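Local coordinates for protein putative hydrolase YdeN (Bacillus subtilis, PDB 1UXO) that probably acts as a serine hydrolase, possibly an esterase, built on the alpha/beta-hydrolase fold, at residues 119-124 with 152-157; 67-72 with 77-82; 132-137 with 177-182; 104-109 with 144-149. The protein carries 2 engineered substitutions. All blocks are in the same frame, centred on the assembly; numbering follows the deposited sequence. Where two conformers were deposited one is given.

Interaction 1. Residues 119-124 with 152-157; sequences FDHQKI and QQIDAA
The start of helix 121-127 meets the C-terminal end of helix 144-153 here, with H121 and I124 facing Q153 and I154. The imidazole of H121 lies between two groups. F119 O stands over the centre of one face, and Q153 CB covers the other in a CH-pi contact, 3.8 Å from the H121 ring centroid and 14° off the ring normal. The Q153 amide, tilted 36° to the ring, slants past it, with Q153 CD 3.7 Å from H121 NE2. CG of H121 is anti to its own carbonyl carbon (chi1 -56°), which lays the ring along Q153. The meeting of the two helix ends itself places H121 CB 3.2 Å from Q153 O. At the ring edge, in its plane, H121 NE2 and a water are 2.6 Å apart; the same water donates a weak bond to Q153 OE1. Deeper in, I124 CG2 and I154 CG2 touch at 3.8 Å. Were H121 replaced by a leucine, the water would probably lose its ring-nitrogen partner, leaving the Q153 amide freer to turn. Both helix ends are capped. D120 OD1 accepts from K123 N at 3.3 Å, met from above the carboxylate plane, and D155, with positive phi, is C-prime of a Schellman motif. The contact is thus a junction of an N-capped helix start with a Schellman-terminated helix end.

Interaction 2. Residues 67-72 with 77-82; sequences TYLVAH and PAILRF
I79 projects from helix 75-84 onto strand 67-72, where its last carbon touches L69 and A71. Its CB is still 5.1 Å from A71 CB, so the branch point itself makes no close contact with the strand. From there the chain divides. CG1 takes the position between the backbone N and the carbonyl carbon (chi1 61°), which carries it to the strand side and to 4.2 Å from A71 CB. CG2, anti to the carbonyl carbon, stays further back, 4.6 Å from L69 CD1. With chi2 at 164° the CG1 arm is extended, and CD1 at its tip does the touching: I79 CD1 is 3.8 Å from A71 CB and 4.0 Å from L69 CB. These two partners are alternate residues of the strand, both with CB directed to the helix, so the methyl settles between them. L69 reaches back with its own branch, its CD1 lying 4.3 Å from I79 CD1. Beyond the two segments, I79 also meets I10 and L97 on the flanking strands, placing it over the middle of the sheet.

The contact joins the first two elements of the beta-alpha-beta crossover 67-72, 75-84, 92-98. The predicted nucleophile S73 sits in the turn between them, its side chain about 8 Å from that of A71, consistent with the nucleophile elbow of alpha/beta hydrolases. Since every touching group is a buried aliphatic carbon, the contact implies hydrophobic burial and dispersion, without the directionality of a polar bond.

Interaction 3. Residues 132-137 with 177-182; sequences AVIASK and PIVYDV
Aromatic rings and amides play no part where I134 meets V179 and I178, so no face or edge contact arises; the meeting is one of aliphatic branches. The one aromatic ring of the two segments, Y180, is turned elsewhere, making a cation-pi contact with R28 and a hydrogen bond from its hydroxyl to D32. Across the interface, I134 does most of the reaching. Its CG1 is anti to the carbonyl carbon and the arm runs on fully extended (chi2 180°), which delivers I134 CD1 to 3.6 Å from V179 CG2. That methyl also lies 4.0 Å from V179 CA, so it rests against the helix backbone as well as the branch. The other arm is shorter: I134 CG2 meets I178 CG2 at 4.2 Å. Two residues back, and so on the same side, A132 CB touches V182 CG1 at 4.1 Å. I178 and V182, one turn apart, direct their CB atoms to the strand, and V179 beside them takes the I134 tip. Strand 132-136 and helix 177-182 run nearly antiparallel, at 167°, with their axes 10.2 Å apart, an ordinary separation for a helix lying on a sheet. V179 and V182 continue onto V98 and I96 of strand 92-98, V182 also touches Y159 of strand 157-161, and V179 meets L25 of helix 22-31; on the opposite side of the strand, V133 and A135 pack on S147 of helix 144-153.

Interaction 4. Residues 104-109 with 144-149; sequences SLPTLQ and FSFSKD
Contacts of several kinds surround the F146 ring, polar at its rim and apolar beside it. Among the polar ones, S104 O approaches the ring at the edge, close to its plane, 3.3 Å from F146 CE2. A carbonyl oxygen placed there faces the electropositive C-H rim and avoids the electron-rich face, so the approach is probably mildly favourable. S145 OG, from the helix itself, also lies in plane at the ring edge. The apolar contacts come from two side chains that meet the ring obliquely: L105 CD2 lies 3.9 Å from F146 CD2, and P106 CD is 4.0 Å from F146 CZ. CG of F146 stands anti to its carbonyl carbon (chi1 -72°), which sends the ring out from helix 144-153 to the loop. L105 leaves its backbone at an angle; chi2 -177° sends its CD1 outward in extension and leaves the other methyl, CD2, turned to the ring. P106, by contrast, comes from the direction opposite to F146.

Backbone and charge complete the setting. A type I turn from L105 to L108, closed by L108 N to L105 O at 3.0 Å, fixes the loop that presents these groups. K103 makes a cation-pi contact with F146 and a salt bridge to D149, while S104 OG is hydrogen-bonded to D112. Putting a serine in place of F146 would probably leave L105 CD2 and P106 CD without their shared apolar partner and deprive K103 of its ring.

The chemistry implies that one partly exposed ring is used both for apolar contact and for weak electrostatics, with a carbonyl at its C-H edge and the K103 cation-pi contact.

How the interactions relate
Interactions 2 and 3 pack helices on the two sides of one parallel sheet and meet through it, V70 CG1 lying 3.7 Å from V179 CG1. Interaction 1 borders helix 75-84 and touches interaction 2 through the cation-pi pair F119 and R81, with F119 CE2 3.3 Å from R81 NH2. It also joins interaction 3 at the sheet edge, by a probable hydrogen bond of 2.8 Å between V133 N and A157 O. Helix 144-153 serves interactions 1 and 4, whose centres are 16 Å apart, and its S147 CB packs on A135 CB at 3.4 Å. Interaction 4 comes nearest the predicted charge relay, the L105 side chain being about 5 Å from that of S73; interaction 1 lies away from it.

Interaction 1. Residues 119-124 with 152-157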
loop_
_atom_site.group_PDB
_atom_site.type_symbol
_atom_site.label_atom_id
_atom_site.label_comp_id
_atom_site.label_asym_id
_atom_site.label_seq_id
_atom_site.Cartn_x
_atom_site.Cartn_y
_atom_site.Cartn_z
ATOM N N PHE A 119 -13.091 8.783 4.057
ATOM C CA PHE A 119 -13.047 7.756 3.032
ATOM C C PHE A 119 -14.384 6.952 3.099
ATOM O O PHE A 119 -14.952 6.736 4.167
ATOM C CB PHE A 119 -11.859 6.795 3.328
ATOM C CG PHE A 119 -10.520 7.400 3.103
ATOM C CD1 PHE A 119 -9.800 7.088 1.940
ATOM C CD2 PHE A 119 -9.979 8.349 3.984
ATOM C CE1 PHE A 119 -8.562 7.676 1.658
ATOM C CE2 PHE A 119 -8.756 8.953 3.708
ATOM C CZ PHE A 119 -8.017 8.600 2.549
ATOM N N ASP A 120 -14.818 6.425 1.966
ATOM C CA ASP A 120 -15.964 5.543 1.887
ATOM C C ASP A 120 -15.440 4.109 2.165
ATOM O O ASP A 120 -14.948 3.397 1.304
ATOM C CB ASP A 120 -16.591 5.634 0.514
ATOM C CG ASP A 120 -17.809 4.734 0.333
ATOM O OD1 ASP A 120 -18.125 3.845 1.189
ATOM O OD2 ASP A 120 -18.509 4.809 -0.723
ATOM N N HIS A 121 -15.556 3.715 3.420
ATOM C CA HIS A 121 -15.003 2.407 3.886
ATOM C C HIS A 121 -15.657 1.208 3.205
ATOM O O HIS A 121 -14.987 0.253 2.900
ATOM C CB HIS A 121 -15.031 2.290 5.445
ATOM C CG HIS A 121 -14.291 3.433 6.120
ATOM N ND1 HIS A 121 -14.823 4.194 7.140
ATOM C CD2 HIS A 121 -13.066 3.945 5.891
ATOM C CE1 HIS A 121 -13.964 5.130 7.502
ATOM N NE2 HIS A 121 -12.893 4.999 6.749
ATOM N N GLN A 122 -16.975 1.278 2.983
ATOM C CA GLN A 122 -17.687 0.171 2.388
ATOM C C GLN A 122 -17.209 -0.090 0.946
ATOM O O GLN A 122 -17.030 -1.209 0.532
ATOM C CB GLN A 122 -19.212 0.425 2.429
ATOM C CG GLN A 122 -20.017 -0.721 1.830
ATOM C CD GLN A 122 -21.546 -0.550 1.968
ATOM O OE1 GLN A 122 -22.038 0.351 2.673
ATOM N NE2 GLN A 122 -22.291 -1.412 1.282
ATOM N N LYS A 123 -16.964 0.960 0.197
ATOM C CA LYS A 123 -16.480 0.838 -1.155
ATOM C C LYS A 123 -15.084 0.178 -1.144
ATOM O O LYS A 123 -14.799 -0.691 -1.959
ATOM C CB LYS A 123 -16.404 2.235 -1.778
ATOM C CG LYS A 123 -15.775 2.232 -3.216
ATOM C CD LYS A 123 -16.654 1.466 -4.251
ATOM C CE LYS A 123 -16.245 1.768 -5.761
ATOM N NZ LYS A 123 -14.961 1.145 -6.069
ATOM N N ILE A 124 -14.206 0.614 -0.245
ATOM C CA ILE A 124 -12.889 -0.019 -0.120
ATOM C C ILE A 124 -12.968 -1.503 0.242
ATOM O O ILE A 124 -12.301 -2.311 -0.384
ATOM C CB ILE A 124 -12.015 0.756 0.891
ATOM C CG1 ILE A 124 -11.795 2.165 0.352
ATOM C CG2 ILE A 124 -10.730 -0.019 1.197
ATOM C CD1 ILE A 124 -11.371 3.155 1.429
ATOM N N GLN A 152 -9.140 -1.178 11.370
ATOM C CA GLN A 152 -10.531 -1.292 11.838
ATOM C C GLN A 152 -11.539 -0.709 10.865
ATOM O O GLN A 152 -12.615 -1.296 10.624
ATOM C CB GLN A 152 -10.712 -0.606 13.190
ATOM C CG GLN A 152 -9.913 -1.199 14.307
ATOM C CD GLN A 152 -9.791 -0.330 15.527
ATOM O OE1 GLN A 152 -10.096 0.891 15.496
ATOM N NE2 GLN A 152 -9.263 -0.916 16.598
ATOM N N GLN A 153 -11.250 0.461 10.340
ATOM C CA GLN A 153 -12.168 1.149 9.423
ATOM C C GLN A 153 -12.456 0.335 8.146
ATOM O O GLN A 153 -13.573 0.371 7.598
ATOM C CB GLN A 153 -11.562 2.488 9.043
ATOM C CG GLN A 153 -11.569 3.461 10.185
ATOM C CD GLN A 153 -10.881 4.744 9.858
ATOM O OE1 GLN A 153 -9.805 4.746 9.233
ATOM N NE2 GLN A 153 -11.504 5.873 10.255
ATOM N N ILE A 154 -11.434 -0.374 7.662
ATOM C CA ILE A 154 -11.562 -1.168 6.441
ATOM C C ILE A 154 -11.526 -2.682 6.669
ATOM O O ILE A 154 -11.304 -3.411 5.725
ATOM C CB ILE A 154 -10.542 -0.752 5.315
ATOM C CG1 ILE A 154 -9.087 -1.086 5.706
ATOM C CG2 ILE A 154 -10.735 0.737 4.927
ATOM C CD1 ILE A 154 -8.119 -1.079 4.517
ATOM N N ASP A 155 -11.832 -3.140 7.885
ATOM C CA ASP A 155 -11.893 -4.553 8.197
ATOM C C ASP A 155 -10.738 -5.338 7.559
ATOM O O ASP A 155 -10.928 -6.321 6.835
ATOM C CB ASP A 155 -13.247 -5.176 7.821
ATOM C CG ASP A 155 -13.357 -6.608 8.294
ATOM O OD1 ASP A 155 -12.770 -6.925 9.396
ATOM O OD2 ASP A 155 -13.992 -7.515 7.643
ATOM N N ALA A 156 -9.533 -4.876 7.872
ATOM C CA ALA A 156 -8.287 -5.496 7.429
ATOM C C ALA A 156 -7.583 -6.206 8.591
ATOM O O ALA A 156 -7.604 -5.729 9.692
ATOM C CB ALA A 156 -7.366 -4.458 6.859
ATOM N N ALA A 157 -6.924 -7.322 8.305
ATOM C CA ALA A 157 -6.039 -8.019 9.239
ATOM C C ALA A 157 -4.857 -7.119 9.529
ATOM O O ALA A 157 -4.238 -6.588 8.596
ATOM C CB ALA A 157 -5.526 -9.299 8.615
HETATM O O HOH W 1 -10.525 5.978 7.108
#

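Interaction 2. Residues 67-72 with 77-82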
loop_
_atom_site.group_PDB
_atom_site.type_symbol
_atom_site.label_atom_id
_atom_site.label_comp_id
_atom_site.label_asym_id
_atom_site.label_seq_id
_atom_site.Cartn_x
_atom_site.Cartn_y
_atom_site.Cartn_z
ATOM N N THR A 67 -5.497 -9.322 -9.371
ATOM C CA THR A 67 -4.553 -8.210 -9.146
ATOM C C THR A 67 -4.458 -7.900 -7.685
ATOM O O THR A 67 -5.492 -7.832 -6.985
ATOM C CB THR A 67 -4.997 -6.997 -9.931
ATOM O OG1 THR A 67 -5.173 -7.368 -11.307
ATOM C CG2 THR A 67 -3.931 -5.863 -9.967
ATOM N N TYR A 68 -3.227 -7.600 -7.239
ATOM C CA TYR A 68 -2.959 -7.284 -5.842
ATOM C C TYR A 68 -2.123 -6.040 -5.738
ATOM O O TYR A 68 -1.178 -5.842 -6.518
ATOM C CB TYR A 68 -2.206 -8.417 -5.154
ATOM C CG TYR A 68 -2.973 -9.711 -5.148
ATOM C CD1 TYR A 68 -3.682 -10.133 -4.026
ATOM C CD2 TYR A 68 -3.010 -10.503 -6.274
ATOM C CE1 TYR A 68 -4.424 -11.316 -4.057
ATOM C CE2 TYR A 68 -3.758 -11.679 -6.307
ATOM C CZ TYR A 68 -4.451 -12.071 -5.198
ATOM O OH TYR A 68 -5.160 -13.236 -5.243
ATOM N N LEU A 69 -2.471 -5.173 -4.810
ATOM C CA LEU A 69 -1.760 -3.924 -4.624
ATOM C C LEU A 69 -1.081 -3.912 -3.248
ATOM O O LEU A 69 -1.743 -4.085 -2.211
ATOM C CB LEU A 69 -2.732 -2.724 -4.730
ATOM C CG LEU A 69 -3.742 -2.686 -5.891
ATOM C CD1 LEU A 69 -4.710 -1.503 -5.788
ATOM C CD2 LEU A 69 -2.933 -2.622 -7.215
ATOM N N VAL A 70 0.215 -3.672 -3.246
ATOM C CA VAL A 70 1.014 -3.557 -2.042
ATOM C C VAL A 70 1.527 -2.125 -2.025
ATOM O O VAL A 70 2.205 -1.697 -2.948
ATOM C CB VAL A 70 2.198 -4.534 -2.059
ATOM C CG1 VAL A 70 3.138 -4.321 -0.821
ATOM C CG2 VAL A 70 1.671 -5.956 -2.151
ATOM N N ALA A 71 1.238 -1.406 -0.970
ATOM C CA ALA A 71 1.626 0.000 -0.881
ATOM C C ALA A 71 2.360 0.272 0.405
ATOM O O ALA A 71 2.127 -0.429 1.404
ATOM C CB ALA A 71 0.375 0.860 -0.968
ATOM N N HIS A 72 3.227 1.304 0.369
ATOM C CA HIS A 72 3.954 1.735 1.513
ATOM C C HIS A 72 3.686 3.208 1.816
ATOM O O HIS A 72 3.713 4.072 0.918
ATOM C CB HIS A 72 5.467 1.516 1.324
ATOM C CG HIS A 72 6.289 1.874 2.545
ATOM N ND1 HIS A 72 7.426 2.653 2.458
ATOM C CD2 HIS A 72 6.176 1.519 3.855
ATOM C CE1 HIS A 72 7.953 2.793 3.669
ATOM N NE2 HIS A 72 7.227 2.112 4.532
ATOM N N PRO A 77 -2.881 5.860 1.337
ATOM C CA PRO A 77 -4.056 6.697 1.122
ATOM C C PRO A 77 -4.287 6.987 -0.357
ATOM O O PRO A 77 -5.426 7.142 -0.805
ATOM C CB PRO A 77 -3.770 7.969 1.937
ATOM C CG PRO A 77 -2.247 7.984 2.139
ATOM C CD PRO A 77 -1.920 6.527 2.247
ATOM N N ALA A 78 -3.221 7.002 -1.138
ATOM C CA ALA A 78 -3.373 7.156 -2.550
ATOM C C ALA A 78 -4.172 6.033 -3.207
ATOM O O ALA A 78 -5.139 6.293 -3.923
ATOM C CB ALA A 78 -2.007 7.295 -3.226
ATOM N N ILE A 79 -3.829 4.803 -2.907
ATOM C CA ILE A 79 -4.575 3.706 -3.532
ATOM C C ILE A 79 -6.000 3.624 -2.911
ATOM O O ILE A 79 -6.919 3.212 -3.588
ATOM C CB ILE A 79 -3.824 2.347 -3.480
ATOM C CG1 ILE A 79 -3.554 1.873 -2.099
ATOM C CG2 ILE A 79 -2.571 2.319 -4.414
ATOM C CD1 ILE A 79 -3.167 0.276 -2.151
ATOM N N LEU A 80 -6.188 4.052 -1.653
ATOM C CA LEU A 80 -7.541 4.091 -1.062
ATOM C C LEU A 80 -8.440 5.087 -1.830
ATOM O O LEU A 80 -9.616 4.787 -2.174
ATOM C CB LEU A 80 -7.519 4.434 0.453
ATOM C CG LEU A 80 -6.857 3.401 1.364
ATOM C CD1 LEU A 80 -6.788 3.912 2.771
ATOM C CD2 LEU A 80 -7.530 2.064 1.277
ATOM N N ARG A 81 -7.903 6.262 -2.118
ATOM C CA ARG A 81 -8.640 7.223 -2.920
ATOM C C ARG A 81 -8.905 6.703 -4.318
ATOM O O ARG A 81 -9.969 6.952 -4.887
ATOM C CB ARG A 81 -7.936 8.534 -2.973
ATOM C CG ARG A 81 -7.922 9.260 -1.686
ATOM C CD ARG A 81 -9.352 9.787 -1.339
ATOM N NE ARG A 81 -9.301 10.505 -0.104
ATOM C CZ ARG A 81 -10.308 10.701 0.711
ATOM N NH1 ARG A 81 -11.543 10.274 0.421
ATOM N NH2 ARG A 81 -10.036 11.355 1.832
ATOM N N PHE A 82 -7.919 6.027 -4.902
ATOM C CA PHE A 82 -8.072 5.404 -6.216
ATOM C C PHE A 82 -9.207 4.411 -6.234
ATOM O O PHE A 82 -10.062 4.428 -7.148
ATOM C CB PHE A 82 -6.732 4.769 -6.592
ATOM C CG PHE A 82 -6.674 4.203 -7.934
ATOM C CD1 PHE A 82 -6.793 4.997 -9.057
ATOM C CD2 PHE A 82 -6.449 2.821 -8.091
ATOM C CE1 PHE A 82 -6.716 4.403 -10.347
ATOM C CE2 PHE A 82 -6.344 2.239 -9.376
ATOM C CZ PHE A 82 -6.490 3.049 -10.489
#

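Interaction 3. Residues 132-137 with 177-182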
loop_
_atom_site.group_PDB
_atom_site.type_symbol
_atom_site.label_atom_id
_atom_site.label_comp_id
_atom_site.label_asym_id
_atom_site.label_seq_id
_atom_site.Cartn_x
_atom_site.Cartn_y
_atom_site.Cartn_z
ATOM N N ALA A 132 -5.088 -6.305 4.325
ATOM C CA ALA A 132 -4.187 -6.310 5.465
ATOM C C ALA A 132 -3.439 -5.007 5.579
ATOM O O ALA A 132 -3.208 -4.305 4.564
ATOM C CB ALA A 132 -3.186 -7.461 5.366
ATOM N N VAL A 133 -3.155 -4.673 6.826
ATOM C CA VAL A 133 -2.279 -3.560 7.234
ATOM C C VAL A 133 -1.098 -4.125 8.055
ATOM O O VAL A 133 -1.271 -4.929 9.005
ATOM C CB VAL A 133 -3.029 -2.550 8.068
ATOM C CG1 VAL A 133 -2.095 -1.440 8.564
ATOM C CG2 VAL A 133 -4.183 -1.978 7.297
ATOM N N ILE A 134 0.117 -3.768 7.657
ATOM C CA ILE A 134 1.323 -4.173 8.387
ATOM C C ILE A 134 1.915 -2.910 8.954
ATOM O O ILE A 134 2.132 -1.939 8.215
ATOM C CB ILE A 134 2.312 -4.812 7.425
ATOM C CG1 ILE A 134 1.628 -6.028 6.766
ATOM C CG2 ILE A 134 3.606 -5.134 8.148
ATOM C CD1 ILE A 134 2.441 -6.798 5.766
ATOM N N ALA A 135 2.157 -2.887 10.242
ATOM C CA ALA A 135 2.567 -1.645 10.898
ATOM C C ALA A 135 3.530 -1.883 11.994
ATOM O O ALA A 135 3.455 -2.893 12.708
ATOM C CB ALA A 135 1.330 -0.879 11.435
ATOM N N SER A 136 4.409 -0.915 12.186
ATOM C CA SER A 136 5.459 -0.989 13.211
ATOM C C SER A 136 5.079 -0.259 14.467
ATOM O O SER A 136 4.746 0.917 14.421
ATOM C CB SER A 136 6.769 -0.405 12.656
ATOM O OG SER A 136 7.726 -0.102 13.692
ATOM N N LYS A 137 5.190 -0.930 15.618
ATOM C CA LYS A 137 4.847 -0.306 16.886
ATOM C C LYS A 137 5.649 0.926 17.203
ATOM O O LYS A 137 5.094 1.834 17.834
ATOM C CB LYS A 137 4.938 -1.291 18.070
ATOM C CG LYS A 137 4.381 -0.789 19.386
ATOM C CD LYS A 137 2.934 -0.374 19.223
ATOM C CE LYS A 137 2.076 -0.325 20.476
ATOM N NZ LYS A 137 2.514 0.710 21.392
ATOM N N PRO A 177 10.041 -10.033 4.512
ATOM C CA PRO A 177 9.351 -11.324 4.348
ATOM C C PRO A 177 7.884 -11.372 4.757
ATOM O O PRO A 177 7.111 -12.039 4.090
ATOM C CB PRO A 177 10.205 -12.272 5.188
ATOM C CG PRO A 177 11.635 -11.694 4.994
ATOM C CD PRO A 177 11.355 -10.213 5.201
ATOM N N ILE A 178 7.500 -10.662 5.814
ATOM C CA ILE A 178 6.077 -10.677 6.221
ATOM C C ILE A 178 5.145 -10.248 5.085
ATOM O O ILE A 178 4.097 -10.861 4.925
ATOM C CB ILE A 178 5.820 -9.888 7.485
ATOM C CG1 ILE A 178 4.349 -10.094 7.889
ATOM C CG2 ILE A 178 6.184 -8.397 7.350
ATOM C CD1 ILE A 178 4.128 -9.829 9.322
ATOM N N VAL A 179 5.527 -9.242 4.278
ATOM C CA VAL A 179 4.696 -8.824 3.176
ATOM C C VAL A 179 4.558 -9.936 2.143
ATOM O O VAL A 179 3.464 -10.220 1.650
ATOM C CB VAL A 179 5.176 -7.493 2.496
ATOM C CG1 VAL A 179 4.216 -7.119 1.413
ATOM C CG2 VAL A 179 5.202 -6.407 3.505
ATOM N N TYR A 180 5.663 -10.594 1.800
ATOM C CA TYR A 180 5.624 -11.674 0.815
ATOM C C TYR A 180 4.730 -12.838 1.319
ATOM O O TYR A 180 3.925 -13.419 0.567
ATOM C CB TYR A 180 7.064 -12.157 0.472
ATOM C CG TYR A 180 7.026 -13.476 -0.185
ATOM C CD1 TYR A 180 6.728 -13.585 -1.549
ATOM C CD2 TYR A 180 7.182 -14.660 0.556
ATOM C CE1 TYR A 180 6.618 -14.830 -2.166
ATOM C CE2 TYR A 180 7.075 -15.890 -0.046
ATOM C CZ TYR A 180 6.781 -15.962 -1.396
ATOM O OH TYR A 180 6.645 -17.207 -1.954
ATOM N N ASP A 181 4.883 -13.191 2.587
ATOM C CA ASP A 181 4.120 -14.304 3.157
ATOM C C ASP A 181 2.595 -14.000 3.282
ATOM O O ASP A 181 1.755 -14.858 2.939
ATOM C CB ASP A 181 4.687 -14.733 4.487
ATOM C CG ASP A 181 6.032 -15.495 4.336
ATOM O OD1 ASP A 181 6.247 -16.230 3.328
ATOM O OD2 ASP A 181 6.908 -15.426 5.182
ATOM N N VAL A 182 2.257 -12.795 3.707
ATOM C CA VAL A 182 0.826 -12.395 3.792
ATOM C C VAL A 182 0.212 -12.411 2.397
ATOM O O VAL A 182 -0.863 -12.978 2.170
ATOM C CB VAL A 182 0.645 -11.058 4.499
ATOM C CG1 VAL A 182 -0.806 -10.583 4.368
ATOM C CG2 VAL A 182 1.042 -11.188 5.993
#

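Interaction 4. Residues 104-109 with 144-149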
loop_
_atom_site.group_PDB
_atom_site.type_symbol
_atom_site.label_atom_id
_atom_site.label_comp_id
_atom_site.label_asym_id
_atom_site.label_seq_id
_atom_site.Cartn_x
_atom_site.Cartn_y
_atom_site.Cartn_z
ATOM N N SER A 104 -4.256 12.979 8.691
ATOM C CA SER A 104 -3.049 13.794 8.683
ATOM C C SER A 104 -1.958 13.241 9.562
ATOM O O SER A 104 -2.211 12.886 10.730
ATOM C CB SER A 104 -3.389 15.176 9.282
ATOM O OG SER A 104 -2.256 15.958 9.450
ATOM N N LEU A 105 -0.740 13.236 9.044
ATOM C CA LEU A 105 0.446 12.912 9.805
ATOM C C LEU A 105 1.034 14.187 10.430
ATOM O O LEU A 105 1.468 15.100 9.713
ATOM C CB LEU A 105 1.499 12.273 8.888
ATOM C CG LEU A 105 1.098 10.954 8.215
ATOM C CD1 LEU A 105 2.316 10.489 7.429
ATOM C CD2 LEU A 105 0.625 9.876 9.210
ATOM N N PRO A 106 0.994 14.305 11.750
ATOM C CA PRO A 106 1.508 15.532 12.360
ATOM C C PRO A 106 2.923 15.940 11.957
ATOM O O PRO A 106 3.196 17.142 11.899
ATOM C CB PRO A 106 1.392 15.250 13.854
ATOM C CG PRO A 106 0.305 14.273 13.921
ATOM C CD PRO A 106 0.519 13.350 12.763
ATOM N N THR A 107 3.809 14.987 11.665
ATOM C CA THR A 107 5.177 15.376 11.341
ATOM C C THR A 107 5.360 15.644 9.844
ATOM O O THR A 107 6.436 16.080 9.446
ATOM C CB THR A 107 6.204 14.404 11.839
ATOM O OG1 THR A 107 6.016 13.166 11.157
ATOM C CG2 THR A 107 6.038 14.116 13.351
ATOM N N LEU A 108 4.341 15.369 9.030
ATOM C CA LEU A 108 4.358 15.583 7.567
ATOM C C LEU A 108 3.021 16.189 7.090
ATOM O O LEU A 108 2.295 15.636 6.263
ATOM C CB LEU A 108 4.620 14.238 6.877
ATOM C CG LEU A 108 6.076 13.746 6.931
ATOM C CD1 LEU A 108 6.206 12.317 6.323
ATOM C CD2 LEU A 108 7.002 14.679 6.161
ATOM N N GLN A 109 2.692 17.354 7.620
ATOM C CA GLN A 109 1.443 18.034 7.285
ATOM C C GLN A 109 1.400 18.504 5.803
ATOM O O GLN A 109 0.318 18.628 5.192
ATOM C CB GLN A 109 1.155 19.156 8.339
ATOM C CG GLN A 109 0.730 18.565 9.700
ATOM C CD GLN A 109 0.340 19.590 10.785
ATOM O OE1 GLN A 109 0.484 20.748 10.579
ATOM N NE2 GLN A 109 -0.133 19.128 11.934
ATOM N N PHE A 144 1.650 3.962 15.003
ATOM C CA PHE A 144 0.985 2.672 15.010
ATOM C C PHE A 144 -0.517 2.717 15.164
ATOM O O PHE A 144 -1.243 2.000 14.450
ATOM C CB PHE A 144 1.597 1.731 16.079
ATOM C CG PHE A 144 0.947 0.364 16.102
ATOM C CD1 PHE A 144 1.251 -0.568 15.126
ATOM C CD2 PHE A 144 0.038 0.025 17.123
ATOM C CE1 PHE A 144 0.641 -1.833 15.164
ATOM C CE2 PHE A 144 -0.540 -1.245 17.172
ATOM C CZ PHE A 144 -0.277 -2.144 16.174
ATOM N N SER A 145 -0.996 3.590 16.049
ATOM C CA SER A 145 -2.437 3.750 16.280
ATOM C C SER A 145 -3.202 4.161 15.027
ATOM O O SER A 145 -4.356 3.789 14.838
ATOM C CB SER A 145 -2.684 4.787 17.392
ATOM O OG SER A 145 -2.202 6.047 16.999
ATOM N N PHE A 146 -2.561 4.951 14.180
ATOM C CA PHE A 146 -3.197 5.374 12.917
ATOM C C PHE A 146 -3.408 4.181 11.966
ATOM O O PHE A 146 -4.401 4.123 11.184
ATOM C CB PHE A 146 -2.314 6.380 12.196
ATOM C CG PHE A 146 -2.240 7.765 12.803
ATOM C CD1 PHE A 146 -2.326 8.023 14.185
ATOM C CD2 PHE A 146 -1.998 8.805 11.951
ATOM C CE1 PHE A 146 -2.204 9.317 14.691
ATOM C CE2 PHE A 146 -1.859 10.134 12.439
ATOM C CZ PHE A 146 -1.972 10.389 13.801
ATOM N N SER A 147 -2.473 3.228 11.994
ATOM C CA SER A 147 -2.545 2.048 11.134
ATOM C C SER A 147 -3.573 1.061 11.692
ATOM O O SER A 147 -4.335 0.465 10.958
ATOM C CB SER A 147 -1.173 1.378 10.996
ATOM O OG SER A 147 -0.273 2.221 10.300
ATOM N N LYS A 148 -3.628 0.933 13.010
ATOM C CA LYS A 148 -4.607 0.081 13.648
ATOM C C LYS A 148 -6.039 0.639 13.420
ATOM O O LYS A 148 -6.957 -0.123 13.120
ATOM C CB LYS A 148 -4.294 -0.035 15.169
ATOM C CG LYS A 148 -5.285 -0.966 15.890
ATOM C CD LYS A 148 -4.800 -1.424 17.258
ATOM C CE LYS A 148 -5.400 -2.769 17.654
ATOM N NZ LYS A 148 -4.798 -3.487 18.837
ATOM N N ASP A 149 -6.182 1.971 13.505
ATOM C CA ASP A 149 -7.437 2.700 13.258
ATOM C C ASP A 149 -7.891 2.391 11.854
ATOM O O ASP A 149 -9.035 2.001 11.642
ATOM C CB ASP A 149 -7.167 4.199 13.369
ATOM C CG ASP A 149 -8.425 5.120 13.257
ATOM O OD1 ASP A 149 -9.597 4.641 13.267
ATOM O OD2 ASP A 149 -8.307 6.375 13.062
#